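Local coordinates for RNA pseudouridylate synthase domain-containing protein 1 (Homo sapiens, PDB 5VBB) that probably isomerises uridine to pseudouridine in RNA, at residues Tyr99-Leu103 and Pro227-Leu231. Sequence-based numbering, arbitrary orientation.
Sequences YLALL and PDPFL
Phe-230 brings its ring up to Leu-100 and Leu-102, on the face of strand 96-104 from which both leucines project, and touches Ala-101 at CA. The strand belongs to the antiparallel sheet of the pseudouridine synthase fold, where it pairs with strands 159-168 and 208-216; segment 227-231, part of the loop between strands 221-225 and 238-243, folds back over it. No hydrogen bond joins the two segments; they meet through van der Waals contacts, side chain to side chain and ring to backbone.

The Phe-230 ring turns one edge to the strand backbone: Phe-230 CE2 lies 3.6 Å from Leu-100 O, which sits near the ring plane.

Among the apolar contacts, Phe-230 CD2 meets Leu-100 CB at 4.0 Å. The side chains of Leu-102 and Phe-230 run antiparallel alongside one another, with Leu-102 CG 4.1 Å from Phe-230 CG and oblique to the ring. One face of the ring is covered from within the loop by Pro-229, whose CG stands 3.7 Å above the plane, over the ring centre. Arg-205, Met-207 and His-209 also touch Phe-230.

The polar part is an Asx turn. With CG anti to its own backbone N (chi1 174°), Asp-228 carries its carboxylate nearer to the strand, roughly perpendicular to the Leu-100 side chain; Asp-228 OD1 comes to 3.4 Å from Leu-100 CD1, a van der Waals contact. The other oxygen, OD2, forms a salt bridge with Lys-163 of the adjacent strand 159-168, and the same ammonium group donates to Phe-230 O, tying both ends of the turn to the sheet. Within the turn, Phe-230 N gives its hydrogen to Asp-228 OD1 over 3.0 Å, reaching it from above the carboxylate, 43° out of that plane.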
# COMPACT_ATOMS: atom_id res chain seq x y z
N TYR A 99 -0.39 -0.09 5.40
CA TYR A 99 -1.31 -0.44 4.34
C TYR A 99 -2.31 -1.41 4.86
O TYR A 99 -2.02 -2.13 5.81
CB TYR A 99 -0.56 -1.15 3.19
CG TYR A 99 0.50 -0.34 2.51
CD1 TYR A 99 1.66 0.03 3.18
CD2 TYR A 99 0.35 0.05 1.18
CE1 TYR A 99 2.61 0.84 2.57
CE2 TYR A 99 1.33 0.81 0.54
CZ TYR A 99 2.46 1.21 1.25
OH TYR A 99 3.47 1.89 0.66
N LEU A 100 -3.44 -1.50 4.17
CA LEU A 100 -4.44 -2.52 4.40
C LEU A 100 -4.43 -3.41 3.19
O LEU A 100 -4.18 -2.93 2.08
CB LEU A 100 -5.84 -1.91 4.53
CG LEU A 100 -6.06 -1.02 5.73
CD1 LEU A 100 -7.37 -0.31 5.63
CD2 LEU A 100 -5.99 -1.81 7.04
N ALA A 101 -4.81 -4.69 3.38
CA ALA A 101 -4.91 -5.62 2.27
C ALA A 101 -5.82 -6.75 2.58
O ALA A 101 -6.02 -7.07 3.75
CB ALA A 101 -3.53 -6.19 1.93
N LEU A 102 -6.38 -7.38 1.51
CA LEU A 102 -7.12 -8.60 1.60
C LEU A 102 -6.20 -9.61 0.94
O LEU A 102 -5.86 -9.44 -0.20
CB LEU A 102 -8.45 -8.56 0.90
CG LEU A 102 -9.49 -7.61 1.48
CD1 LEU A 102 -10.72 -7.57 0.60
CD2 LEU A 102 -9.85 -7.99 2.86
N LEU A 103 -5.77 -10.62 1.70
CA LEU A 103 -4.83 -11.63 1.25
C LEU A 103 -5.50 -12.99 1.13
O LEU A 103 -6.36 -13.29 1.95
CB LEU A 103 -3.71 -11.76 2.29
CG LEU A 103 -2.87 -10.54 2.61
CD1 LEU A 103 -1.70 -10.95 3.48
CD2 LEU A 103 -2.37 -9.88 1.32
N PRO A 227 -9.81 6.69 4.71
CA PRO A 227 -10.88 5.73 4.95
C PRO A 227 -10.49 4.32 4.50
O PRO A 227 -9.68 4.14 3.58
CB PRO A 227 -12.03 6.23 4.06
CG PRO A 227 -11.74 7.66 3.82
CD PRO A 227 -10.24 7.73 3.75
N ASP A 228 -11.04 3.33 5.18
CA ASP A 228 -10.79 1.91 4.89
C ASP A 228 -11.72 1.47 3.74
O ASP A 228 -12.93 1.48 3.93
CB ASP A 228 -11.09 1.11 6.15
CG ASP A 228 -11.04 -0.39 6.03
OD1 ASP A 228 -10.67 -0.89 4.93
OD2 ASP A 228 -11.31 -1.06 7.02
N PRO A 229 -11.20 1.04 2.57
CA PRO A 229 -12.09 0.64 1.48
C PRO A 229 -12.56 -0.81 1.52
O PRO A 229 -13.43 -1.18 0.73
CB PRO A 229 -11.19 0.84 0.25
CG PRO A 229 -9.84 0.42 0.76
CD PRO A 229 -9.78 0.94 2.16
N PHE A 230 -11.97 -1.64 2.37
CA PHE A 230 -12.25 -3.08 2.41
C PHE A 230 -13.25 -3.36 3.48
O PHE A 230 -12.96 -4.02 4.46
CB PHE A 230 -10.93 -3.85 2.59
CG PHE A 230 -9.88 -3.49 1.54
CD1 PHE A 230 -10.22 -3.36 0.20
CD2 PHE A 230 -8.55 -3.29 1.91
CE1 PHE A 230 -9.25 -3.00 -0.76
CE2 PHE A 230 -7.59 -2.97 0.95
CZ PHE A 230 -7.92 -2.91 -0.38
N LEU A 231 -14.48 -2.87 3.25
CA LEU A 231 -15.59 -3.03 4.17
C LEU A 231 -16.77 -3.68 3.46
O LEU A 231 -17.05 -3.32 2.32
CB LEU A 231 -16.06 -1.66 4.65
CG LEU A 231 -15.08 -0.86 5.51
CD1 LEU A 231 -15.60 0.55 5.73
CD2 LEU A 231 -14.84 -1.55 6.84